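PDB 4OPM: lipase from Acinetobacter baumannii, which probably hydrolyses ester bonds of lipids such as triacylglycerols, as a putative lipase of the alpha/beta hydrolase fold. Local coordinates for residues K44-L49 / H72-D77. Residues are numbered along the deposited sequence; the frame is centred on the assembly and turned at random.
Sequences KPTLLL and HVIIPD
Strands 46-49 and 72-76 run parallel at 22° and are joined by four backbone hydrogen bonds, from His72 N to Pro45 O, Leu47 N to His72 O, Ile74 N to Leu47 O and Leu49 N to Ile74 O (3.0 Å). The series stops at Pro76, which has no N-H to give: its CD instead sits 3.3 Å from Leu49 O, and a water donates to both Leu49 O and Pro76 O, bridging the two carbonyls beyond the last direct bond.

Thr46 and His72 lie side by side on one face of the sheet. With CG anti to the backbone N (chi1 -179°), the imidazole reaches along Thr46 and brings its edge to the hydroxyl, ND1 standing 3.6 Å from Thr46 OG1. A second water closes this gap, accepting from Thr46 OG1, donating to Lys44 O and hydrogen-bonded to His72 ND1 at 3.0 Å. The other ring nitrogen, NE2, bonds to Glu38 on the adjoining strand 32-39, so both ring nitrogens are engaged, which limits how the ring can turn. Further along this face, Leu48 CD1 lies 3.9 Å from Ile74 CG2 and meets Pro76 CD at 3.7 Å, the side chains of Leu48 and Pro76 crossing at about a right angle; helix 94-107 covers this face, Leu101 on Leu48 and Pro76, Phe104 on Ile74.

On the opposite face Leu49 carries the contact. Its CG stands beside the backbone N (chi1 -49°), which directs CD1 back to Val73 CG1 (3.8 Å) as well as to Ile75 CD1.

The pair belongs to a beta-alpha-beta unit in the central sheet of the alpha/beta hydrolase fold. Its chemistry changes along the strands: at the beginning a water and the doubly bonded imidazole add to the backbone bonds, aliphatic contacts take over from Leu47 onward, and at the end the proline replaces direct backbone pairing with a water bridge.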
ATOM      1  N   LYS A  44      -3.568  22.126   2.052  1.00 24.91           N
ATOM      2  CA  LYS A  44      -2.297  21.523   1.672  1.00 23.06           C
ATOM      3  C   LYS A  44      -2.465  20.532   0.518  1.00 25.39           C
ATOM      4  O   LYS A  44      -3.571  20.032   0.303  1.00 23.83           O
ATOM      5  CB  LYS A  44      -1.656  20.839   2.900  1.00 24.00           C
ATOM      6  CG  LYS A  44      -1.436  21.776   4.096  1.00 30.82           C
ATOM      7  CD  LYS A  44      -0.297  22.754   3.890  1.00 38.09           C
ATOM      8  CE  LYS A  44       0.017  23.480   5.174  1.00 46.79           C
ATOM      9  NZ  LYS A  44       0.956  24.601   4.923  1.00 52.85           N
ATOM     10  N   PRO A  45      -1.378  20.217  -0.239  1.00 22.06           N
ATOM     11  CA  PRO A  45      -1.523  19.258  -1.358  1.00 21.56           C
ATOM     12  C   PRO A  45      -1.980  17.878  -0.873  1.00 24.82           C
ATOM     13  O   PRO A  45      -1.545  17.409   0.189  1.00 24.01           O
ATOM     14  CB  PRO A  45      -0.115  19.203  -1.969  1.00 23.09           C
ATOM     15  CG  PRO A  45       0.572  20.443  -1.483  1.00 27.08           C
ATOM     16  CD  PRO A  45       0.022  20.669  -0.107  1.00 22.46           C
ATOM     17  N   THR A  46      -2.896  17.260  -1.631  1.00 21.93           N
ATOM     18  CA  THR A  46      -3.467  15.966  -1.278  1.00 21.52           C
ATOM     19  C   THR A  46      -2.511  14.818  -1.585  1.00 22.46           C
ATOM     20  O   THR A  46      -1.906  14.775  -2.662  1.00 20.53           O
ATOM     21  CB  THR A  46      -4.811  15.754  -1.988  1.00 29.45           C
ATOM     22  OG1 THR A  46      -5.679  16.823  -1.629  1.00 36.34           O
ATOM     23  CG2 THR A  46      -5.475  14.424  -1.623  1.00 26.54           C
ATOM     24  N   LEU A  47      -2.418  13.885  -0.614  1.00 18.09           N
ATOM     25  CA  LEU A  47      -1.622  12.643  -0.717  0.60 16.57           C
ATOM     26  C   LEU A  47      -2.518  11.455  -0.459  1.00 20.89           C
ATOM     27  O   LEU A  47      -3.135  11.357   0.608  1.00 20.50           O
ATOM     28  CB  LEU A  47      -0.388  12.523   0.228  0.60 15.80           C
ATOM     29  CG  LEU A  47       0.566  13.669   0.511  0.60 19.00           C
ATOM     30  CD1 LEU A  47       1.643  13.219   1.487  0.60 18.04           C
ATOM     31  CD2 LEU A  47       1.231  14.173  -0.728  0.60 20.03           C
ATOM     32  N   LEU A  48      -2.585  10.534  -1.429  1.00 16.42           N
ATOM     33  CA  LEU A  48      -3.369   9.309  -1.298  1.00 16.63           C
ATOM     34  C   LEU A  48      -2.402   8.150  -1.076  1.00 19.41           C
ATOM     35  O   LEU A  48      -1.544   7.909  -1.930  1.00 18.56           O
ATOM     36  CB  LEU A  48      -4.261   9.081  -2.539  1.00 17.52           C
ATOM     37  CG  LEU A  48      -5.100   7.788  -2.570  1.00 21.94           C
ATOM     38  CD1 LEU A  48      -6.182   7.796  -1.492  1.00 21.07           C
ATOM     39  CD2 LEU A  48      -5.721   7.572  -3.960  1.00 22.07           C
ATOM     40  N   LEU A  49      -2.526   7.456   0.077  1.00 16.25           N
ATOM     41  CA  LEU A  49      -1.633   6.348   0.440  1.00 14.90           C
ATOM     42  C   LEU A  49      -2.381   5.049   0.363  1.00 16.96           C
ATOM     43  O   LEU A  49      -3.421   4.906   1.014  1.00 16.79           O
ATOM     44  CB  LEU A  49      -1.010   6.542   1.844  1.00 13.99           C
ATOM     45  CG  LEU A  49      -0.377   7.896   2.139  1.00 17.53           C
ATOM     46  CD1 LEU A  49       0.164   7.943   3.559  1.00 17.27           C
ATOM     47  CD2 LEU A  49       0.725   8.203   1.155  1.00 15.66           C
ATOM     48  N   HIS A  72      -2.204  17.055   3.020  1.00 18.72           N
ATOM     49  CA  HIS A  72      -3.563  16.573   3.281  1.00 18.99           C
ATOM     50  C   HIS A  72      -3.552  15.075   2.945  1.00 22.67           C
ATOM     51  O   HIS A  72      -3.592  14.690   1.778  1.00 23.95           O
ATOM     52  CB  HIS A  72      -4.613  17.351   2.482  1.00 20.34           C
ATOM     53  CG  HIS A  72      -6.015  16.893   2.747  1.00 24.75           C
ATOM     54  ND1 HIS A  72      -6.953  16.823   1.738  1.00 27.23           N
ATOM     55  CD2 HIS A  72      -6.592  16.495   3.909  1.00 26.92           C
ATOM     56  CE1 HIS A  72      -8.071  16.403   2.310  1.00 27.16           C
ATOM     57  NE2 HIS A  72      -7.904  16.200   3.618  1.00 27.08           N
ATOM     58  N   VAL A  73      -3.482  14.242   3.972  1.00 17.91           N
ATOM     59  CA  VAL A  73      -3.266  12.806   3.811  1.00 17.06           C
ATOM     60  C   VAL A  73      -4.583  12.029   3.869  1.00 19.63           C
ATOM     61  O   VAL A  73      -5.372  12.213   4.794  1.00 19.62           O
ATOM     62  CB  VAL A  73      -2.234  12.317   4.874  1.00 19.73           C
ATOM     63  CG1 VAL A  73      -1.956  10.824   4.744  1.00 19.74           C
ATOM     64  CG2 VAL A  73      -0.929  13.114   4.789  1.00 19.45           C
ATOM     65  N   ILE A  74      -4.792  11.138   2.879  1.00 16.31           N
ATOM     66  CA  ILE A  74      -5.980  10.268   2.787  1.00 15.92           C
ATOM     67  C   ILE A  74      -5.500   8.823   2.687  1.00 18.56           C
ATOM     68  O   ILE A  74      -4.694   8.503   1.810  1.00 18.19           O
ATOM     69  CB  ILE A  74      -6.888  10.666   1.594  1.00 19.14           C
ATOM     70  CG1 ILE A  74      -7.400  12.128   1.730  1.00 19.74           C
ATOM     71  CG2 ILE A  74      -8.056   9.655   1.394  1.00 19.34           C
ATOM     72  CD1 ILE A  74      -8.485  12.349   2.839  1.00 25.57           C
ATOM     73  N   ILE A  75      -5.966   7.957   3.601  1.00 14.89           N
ATOM     74  CA  ILE A  75      -5.487   6.568   3.641  1.00 13.32           C
ATOM     75  C   ILE A  75      -6.672   5.609   3.756  1.00 17.92           C
ATOM     76  O   ILE A  75      -7.132   5.321   4.858  1.00 16.22           O
ATOM     77  CB  ILE A  75      -4.467   6.308   4.796  1.00 15.10           C
ATOM     78  CG1 ILE A  75      -3.560   7.513   5.099  1.00 15.62           C
ATOM     79  CG2 ILE A  75      -3.665   5.004   4.535  1.00 16.38           C
ATOM     80  CD1 ILE A  75      -2.636   7.309   6.339  1.00 16.44           C
ATOM     81  N   PRO A  76      -7.133   5.052   2.642  1.00 17.53           N
ATOM     82  CA  PRO A  76      -8.287   4.152   2.726  1.00 17.22           C
ATOM     83  C   PRO A  76      -7.937   2.725   3.089  1.00 20.27           C
ATOM     84  O   PRO A  76      -6.856   2.221   2.763  1.00 20.27           O
ATOM     85  CB  PRO A  76      -8.863   4.193   1.297  1.00 19.87           C
ATOM     86  CG  PRO A  76      -7.672   4.476   0.416  1.00 23.35           C
ATOM     87  CD  PRO A  76      -6.715   5.301   1.243  1.00 19.43           C
ATOM     88  N   ASP A  77      -8.894   2.059   3.731  1.00 17.63           N
ATOM     89  CA  ASP A  77      -8.901   0.619   3.890  1.00 16.92           C
ATOM     90  C   ASP A  77      -9.485   0.082   2.591  1.00 19.75           C
ATOM     91  O   ASP A  77     -10.637   0.393   2.258  1.00 19.17           O
ATOM     92  CB  ASP A  77      -9.761   0.167   5.081  1.00 18.37           C
ATOM     93  CG  ASP A  77      -9.098   0.225   6.435  1.00 21.58           C
ATOM     94  OD1 ASP A  77      -7.864  -0.027   6.509  1.00 20.87           O
ATOM     95  OD2 ASP A  77      -9.822   0.396   7.428  1.00 23.92           O
TER
HETATM   96  O   HOH W   1      -6.070  19.095  -0.074  1.00 37.65           O
HETATM   97  O   HOH W   2      -4.235   2.523   2.182  1.00 17.69           O